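Long-range contacts in probable cobalt-precorrin-6B C(15)-methyltransferase (decarboxylating) (Methanothermobacter thermautotrophicus, PDB 1L3I), which probably methylates C-15 of cobalt-precorrin-6B with S-adenosyl-L-methionine and decarboxylates C-12, giving cobalt-precorrin-7 on the anaerobic route to cobalamin: residues D100-V105 with K123-G128; T133-E138 with N177-I182; N155-N160 with L181-V186. All coordinates share one frame; numbering follows the deposited sequence.

All three contacts reach one mixed sheet, with strands 101-106, 128-134, 170-183 and 155-167 in that order. Along the chain contact 1 closes before the others open. It ties the start of strand 101-106 to the short strand 124-125, after which the chain makes a turn and enters strand 128-134. Contact 2 joins the far end of 128-134 to 170-183, and contact 3 pairs 170-183 with 155-167. Contacts 2 and 3 share L181 and I182, and their centres are about 10 Å apart. The centre of contact 1 is about 22 Å from that of contact 2. Contact 1 sits at the entry to the parallel part of the sheet. Contacts 2 and 3 extend it to the edge that meets another subunit.

Contact 1 of 3, residues D100-V105 with K123-G128; sequences DIDIAV and KLKPGG
K123 and I101 meet where a beta-alpha-beta crossover of the Rossmann-like methyltransferase fold returns to the sheet after helix 113-122. O of K123 accepts a hydrogen bond from N of I101 at 2.9 Å. The K123 chain is bent near its end, and NZ is hydrogen-bonded to O of I98 and O of L95. L124 pairs with I101 in a short parallel bridge. Its CD1 reaches CG1 of I101 at 4.1 Å, the side chains crossing at about a right angle. N of K125 gives an almost straight bond (173°) to O of I101, 2.8 Å away. CG of K125 stands anti to its carbonyl carbon (chi1 -81°), and the extended chain beyond it passes CB of D100. Its CD lies 3.1 Å from OD1 of D102. Its NZ makes a long salt bridge of 3.8 Å to OD2 of D102, whose main partner is N of V36. Cut back to an alanine, K125 would probably leave OD2 of D102 without its lysine charge and CB of D100 without apolar cover. One water donates to OD1 of D102 and O of P126. K125 to G128 form a type II turn, bringing CA of G128 to 3.0 Å from O of D102.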
# COMPACT_ATOMS: atom_id res chain seq x y z
N ASP A 100 13.99 29.10 20.75
CA ASP A 100 12.68 28.68 20.26
C ASP A 100 12.76 28.26 18.80
O ASP A 100 13.60 28.76 18.04
CB ASP A 100 11.64 29.80 20.46
CG ASP A 100 11.23 29.97 21.92
OD1 ASP A 100 11.51 29.08 22.77
OD2 ASP A 100 10.62 31.02 22.22
N ILE A 101 11.87 27.36 18.41
CA ILE A 101 11.86 26.81 17.06
C ILE A 101 10.60 27.05 16.25
O ILE A 101 9.50 27.14 16.78
CB ILE A 101 12.09 25.28 17.11
CG1 ILE A 101 11.02 24.65 18.03
CG2 ILE A 101 13.51 24.96 17.60
CD1 ILE A 101 11.08 23.18 18.15
N ASP A 102 10.77 27.09 14.94
CA ASP A 102 9.67 27.28 14.01
C ASP A 102 9.26 25.92 13.47
O ASP A 102 8.09 25.70 13.16
CB ASP A 102 10.12 28.17 12.86
CG ASP A 102 10.49 29.56 13.31
OD1 ASP A 102 9.58 30.30 13.74
OD2 ASP A 102 11.69 29.92 13.27
N ILE A 103 10.24 25.02 13.36
CA ILE A 103 10.02 23.68 12.84
C ILE A 103 10.68 22.64 13.74
O ILE A 103 11.83 22.80 14.16
CB ILE A 103 10.61 23.53 11.42
CG1 ILE A 103 9.96 24.52 10.46
CG2 ILE A 103 10.45 22.11 10.91
CD1 ILE A 103 10.71 24.66 9.16
N ALA A 104 9.96 21.57 14.03
CA ALA A 104 10.48 20.48 14.83
C ALA A 104 10.12 19.15 14.16
O ALA A 104 8.94 18.84 13.95
CB ALA A 104 9.89 20.53 16.23
N VAL A 105 11.15 18.40 13.78
CA VAL A 105 10.98 17.08 13.17
C VAL A 105 11.54 16.05 14.15
O VAL A 105 12.70 16.15 14.58
CB VAL A 105 11.73 16.95 11.83
CG1 VAL A 105 11.61 15.50 11.28
CG2 VAL A 105 11.20 17.99 10.84
N LYS A 123 8.67 25.36 23.47
CA LYS A 123 9.59 26.21 22.73
C LYS A 123 9.14 26.52 21.32
O LYS A 123 9.93 27.08 20.54
CB LYS A 123 10.95 25.52 22.61
CG LYS A 123 11.36 24.68 23.80
CD LYS A 123 12.87 24.53 23.82
CE LYS A 123 13.54 25.90 23.94
NZ LYS A 123 14.78 25.73 24.73
N LEU A 124 7.93 26.11 20.96
CA LEU A 124 7.43 26.32 19.59
C LEU A 124 6.96 27.75 19.32
O LEU A 124 6.10 28.26 20.02
CB LEU A 124 6.33 25.30 19.24
CG LEU A 124 5.93 25.11 17.76
CD1 LEU A 124 7.09 24.54 16.95
CD2 LEU A 124 4.71 24.21 17.63
N LYS A 125 7.57 28.40 18.34
CA LYS A 125 7.17 29.75 17.98
C LYS A 125 5.75 29.72 17.36
O LYS A 125 5.28 28.67 16.90
CB LYS A 125 8.16 30.34 16.99
CG LYS A 125 9.41 30.88 17.61
CD LYS A 125 10.34 31.38 16.52
CE LYS A 125 11.59 32.01 17.13
NZ LYS A 125 12.68 32.18 16.11
N PRO A 126 5.04 30.86 17.39
CA PRO A 126 3.70 30.87 16.80
C PRO A 126 3.77 30.47 15.34
O PRO A 126 4.69 30.86 14.62
CB PRO A 126 3.27 32.32 16.97
CG PRO A 126 3.93 32.70 18.27
CD PRO A 126 5.32 32.13 18.08
N GLY A 127 2.82 29.65 14.91
CA GLY A 127 2.82 29.22 13.52
C GLY A 127 3.85 28.12 13.24
O GLY A 127 4.14 27.81 12.09
N GLY A 128 4.44 27.59 14.31
CA GLY A 128 5.42 26.52 14.19
C GLY A 128 4.79 25.19 13.80
O GLY A 128 3.61 24.95 14.05
O HOH W 1 6.85 29.39 13.63

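Contact 2 of 3, residues T133-E138 with N177-I182; sequences TAILLE and NPVALI
T133 and A134 pair with L181 and A180 where the parallel strands of this methyltransferase sheet give way to an antiparallel one. The strand order 3-2-1-4-5-7-6, with strand 170-183 reversed, is the hallmark of class I S-adenosylmethionine-dependent methyltransferases. A134 and A180 form a hydrogen-bonded pair. N of A134 reaches O of A180 at 2.8 Å, and the angle at the hydrogen is 179°. The return bond, from N of A180 to O of A134, is 3.0 Å. T133 and L181 form the neighbouring non-hydrogen-bonded pair.

The side chains sort onto two faces. T133 and L181 lie on one face, side by side and pointing the same way. With OG1 at chi1 -50°, CG2 of T133 lies anti to the backbone N and meets CG1 of V179 at 3.5 Å, a tight contact. OG1 of T133 lies 3.9 Å from CD2 of L181. Helix 19-29 covers this face, with I25 touching both T133 and L181. The T133 side chain is about 6 Å from the bound S-adenosylhomocysteine. On the other face CB of A134 touches CD1 of I182 at 3.8 Å, beneath helix 137-149.

Past A134 the strand ends, but I135 and V179 still lie side by side, their CG2 methyls 4.0 Å apart. A water donates to O of I135 and, at 3.1 Å, to O of P178. I135 also packs on M172 of the second subunit. The chemistry implies a change of grip along the contact: direct backbone bonds and methyl packing hold the strands near the cofactor pocket, and a water joins the carbonyls where the chain turns toward helix 137-149.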
# COMPACT_ATOMS: atom_id res chain seq x y z
N THR A 133 7.99 11.34 12.62
CA THR A 133 8.12 10.25 11.67
C THR A 133 7.98 8.97 12.47
O THR A 133 8.83 8.69 13.32
CB THR A 133 9.51 10.27 11.02
OG1 THR A 133 9.79 11.59 10.55
CG2 THR A 133 9.56 9.31 9.85
N ALA A 134 6.95 8.18 12.19
CA ALA A 134 6.71 6.94 12.93
C ALA A 134 6.75 5.64 12.14
O ALA A 134 6.02 5.48 11.16
CB ALA A 134 5.40 7.05 13.66
N ILE A 135 7.60 4.72 12.56
CA ILE A 135 7.66 3.39 11.92
C ILE A 135 7.08 2.34 12.88
O ILE A 135 6.69 1.26 12.45
CB ILE A 135 9.09 2.99 11.50
CG1 ILE A 135 10.03 2.99 12.70
CG2 ILE A 135 9.58 3.91 10.40
CD1 ILE A 135 11.39 2.46 12.36
N LEU A 136 7.04 2.66 14.17
CA LEU A 136 6.47 1.76 15.17
C LEU A 136 4.99 2.08 15.34
O LEU A 136 4.60 3.23 15.46
CB LEU A 136 7.16 1.91 16.52
CG LEU A 136 8.65 1.56 16.61
CD1 LEU A 136 9.09 1.68 18.05
CD2 LEU A 136 8.90 0.17 16.07
N LEU A 137 4.18 1.04 15.38
CA LEU A 137 2.74 1.19 15.55
C LEU A 137 2.41 2.00 16.82
O LEU A 137 1.54 2.87 16.82
CB LEU A 137 2.09 -0.21 15.63
CG LEU A 137 0.67 -0.37 16.17
CD1 LEU A 137 -0.36 0.44 15.36
CD2 LEU A 137 0.33 -1.84 16.17
N GLU A 138 3.17 1.76 17.88
CA GLU A 138 2.96 2.43 19.15
C GLU A 138 3.21 3.91 19.04
O GLU A 138 2.44 4.73 19.55
CB GLU A 138 3.86 1.83 20.22
CG GLU A 138 3.60 0.34 20.51
CD GLU A 138 4.21 -0.60 19.47
OE1 GLU A 138 4.99 -0.16 18.60
OE2 GLU A 138 3.93 -1.81 19.54
N ASN A 177 9.23 -0.20 3.71
CA ASN A 177 8.38 -0.34 4.88
C ASN A 177 7.53 0.91 5.03
O ASN A 177 7.98 2.01 4.72
CB ASN A 177 9.22 -0.56 6.14
CG ASN A 177 9.99 -1.86 6.11
OD1 ASN A 177 9.53 -2.86 5.57
ND2 ASN A 177 11.18 -1.85 6.69
N PRO A 178 6.26 0.75 5.42
CA PRO A 178 5.42 1.94 5.57
C PRO A 178 5.94 2.88 6.64
O PRO A 178 6.54 2.46 7.62
CB PRO A 178 4.05 1.34 5.92
CG PRO A 178 4.37 0.05 6.54
CD PRO A 178 5.48 -0.47 5.68
N VAL A 179 5.74 4.17 6.42
CA VAL A 179 6.15 5.18 7.36
C VAL A 179 4.98 6.16 7.50
O VAL A 179 4.34 6.52 6.50
CB VAL A 179 7.39 5.96 6.85
CG1 VAL A 179 7.75 7.09 7.84
CG2 VAL A 179 8.57 5.01 6.69
N ALA A 180 4.66 6.53 8.73
CA ALA A 180 3.58 7.48 8.96
C ALA A 180 4.17 8.82 9.42
O ALA A 180 5.21 8.88 10.08
CB ALA A 180 2.61 6.94 10.01
N LEU A 181 3.52 9.91 9.01
CA LEU A 181 3.94 11.24 9.41
C LEU A 181 2.79 11.84 10.20
O LEU A 181 1.67 11.96 9.68
CB LEU A 181 4.26 12.13 8.21
CG LEU A 181 5.42 11.72 7.31
CD1 LEU A 181 5.57 12.74 6.20
CD2 LEU A 181 6.71 11.61 8.10
N ILE A 182 3.03 12.06 11.50
CA ILE A 182 2.03 12.66 12.38
C ILE A 182 2.44 14.14 12.48
O ILE A 182 3.54 14.45 12.95
CB ILE A 182 2.01 11.96 13.77
CG1 ILE A 182 1.57 10.51 13.63
CG2 ILE A 182 1.06 12.69 14.72
CD1 ILE A 182 2.66 9.58 13.20
O HOH W 2 5.03 1.16 9.99

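Contact 3 of 3, residues N155-N160 with L181-V186; sequences NITELN and LIYTGV
N155 and Y183 are paired near the open end of a beta hairpin, formed by strands 155-167 and 170-183 at the edge of the methyltransferase sheet. Over residues 155-160 and 181-183 the strands run antiparallel, with 163° between their directions. N155 with Y183 and T157 with L181 are hydrogen-bonded pairs, each joined by two backbone bonds. Between them, I156 and I182 form a non-hydrogen-bonded pair. Their side chains lie side by side, with the two CG1 atoms 4.1 Å apart, on the face under helix 137-149.

On the opposite face the Y183 ring lies with N155 and T157. Its ring carbon CG stands between the backbone N and the carbonyl carbon (chi1 58°), which swings the ring across to the neighbouring strand. CB of N155 lies over one ring face in a CH-pi contact, 3.6 Å from the ring centroid of Y183 and shifted toward CZ. The amide of N155 is turned only 20° from the ring plane. OG1 of T157 comes to the ring edge, 3.7 Å from CE2 of Y183.

On the other edge of strand 155-167, T157 to N160 pair with an antiparallel strand of the fourth subunit, so the sheet continues across the interface. A single water ties the strands at the ring's end: it lies 2.8 Å from OG1 of T157, 3.0 Å from OH of Y183, and donates to O of I156.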
# COMPACT_ATOMS: atom_id res chain seq x y z
N ASN A 155 -2.76 15.44 12.61
CA ASN A 155 -3.05 14.72 11.37
C ASN A 155 -2.07 13.57 11.19
O ASN A 155 -0.97 13.62 11.73
CB ASN A 155 -2.92 15.65 10.17
CG ASN A 155 -4.01 16.68 10.13
OD1 ASN A 155 -5.11 16.42 9.64
ND2 ASN A 155 -3.73 17.87 10.69
N ILE A 156 -2.48 12.53 10.44
CA ILE A 156 -1.59 11.39 10.19
C ILE A 156 -1.68 10.96 8.73
O ILE A 156 -2.77 10.86 8.18
CB ILE A 156 -1.90 10.15 11.12
CG1 ILE A 156 -0.92 9.00 10.81
CG2 ILE A 156 -3.34 9.68 10.94
CD1 ILE A 156 -0.94 7.86 11.78
N THR A 157 -0.53 10.77 8.09
CA THR A 157 -0.48 10.30 6.72
C THR A 157 0.45 9.10 6.66
O THR A 157 1.57 9.16 7.17
CB THR A 157 0.06 11.35 5.78
OG1 THR A 157 -0.84 12.45 5.77
CG2 THR A 157 0.20 10.82 4.37
N GLU A 158 -0.02 8.00 6.09
CA GLU A 158 0.79 6.80 5.97
C GLU A 158 1.17 6.56 4.52
O GLU A 158 0.30 6.45 3.66
CB GLU A 158 0.03 5.60 6.49
CG GLU A 158 0.90 4.37 6.54
CD GLU A 158 0.98 3.75 7.91
OE1 GLU A 158 0.43 4.32 8.88
OE2 GLU A 158 1.58 2.66 8.00
N LEU A 159 2.47 6.49 4.27
CA LEU A 159 2.94 6.25 2.91
C LEU A 159 3.46 4.85 2.67
O LEU A 159 4.29 4.35 3.43
CB LEU A 159 4.08 7.21 2.54
CG LEU A 159 3.88 8.71 2.41
CD1 LEU A 159 5.09 9.28 1.68
CD2 LEU A 159 2.61 9.01 1.63
N ASN A 160 2.95 4.21 1.62
CA ASN A 160 3.43 2.90 1.22
C ASN A 160 4.03 3.16 -0.15
O ASN A 160 3.30 3.50 -1.09
CB ASN A 160 2.30 1.88 1.16
CG ASN A 160 2.12 1.13 2.47
OD1 ASN A 160 2.86 0.18 2.78
ND2 ASN A 160 1.15 1.56 3.25
N LEU A 181 3.52 9.91 9.01
CA LEU A 181 3.94 11.24 9.41
C LEU A 181 2.79 11.84 10.20
O LEU A 181 1.67 11.96 9.68
CB LEU A 181 4.26 12.13 8.21
CG LEU A 181 5.42 11.72 7.31
CD1 LEU A 181 5.57 12.74 6.20
CD2 LEU A 181 6.71 11.61 8.10
N ILE A 182 3.03 12.06 11.50
CA ILE A 182 2.03 12.66 12.38
C ILE A 182 2.44 14.14 12.48
O ILE A 182 3.54 14.45 12.95
CB ILE A 182 2.01 11.96 13.77
CG1 ILE A 182 1.57 10.51 13.63
CG2 ILE A 182 1.06 12.69 14.72
CD1 ILE A 182 2.66 9.58 13.20
N TYR A 183 1.58 15.04 12.03
CA TYR A 183 1.92 16.46 12.05
C TYR A 183 0.83 17.36 12.62
O TYR A 183 -0.36 17.03 12.55
CB TYR A 183 2.35 16.91 10.65
CG TYR A 183 1.29 16.69 9.58
CD1 TYR A 183 0.48 17.75 9.17
CD2 TYR A 183 1.04 15.42 9.06
CE1 TYR A 183 -0.55 17.55 8.26
CE2 TYR A 183 0.01 15.22 8.15
CZ TYR A 183 -0.79 16.28 7.78
OH TYR A 183 -1.85 16.09 6.92
N THR A 184 1.26 18.50 13.15
CA THR A 184 0.38 19.48 13.79
C THR A 184 -0.26 20.56 12.90
O THR A 184 0.10 20.72 11.73
CB THR A 184 1.09 20.17 15.00
OG1 THR A 184 2.25 20.87 14.54
CG2 THR A 184 1.51 19.14 16.04
N GLY A 185 -1.17 21.32 13.53
CA GLY A 185 -1.93 22.40 12.89
C GLY A 185 -1.23 23.59 12.24
O GLY A 185 -0.00 23.62 12.10
N VAL A 186 -2.04 24.61 11.92
CA VAL A 186 -1.59 25.83 11.23
C VAL A 186 -0.31 26.48 11.81
O VAL A 186 -0.21 26.64 13.05
CB VAL A 186 -2.74 26.92 11.13
CG1 VAL A 186 -2.68 27.65 9.78
CG2 VAL A 186 -4.12 26.30 11.34
O HOH W 3 -3.26 13.45 6.77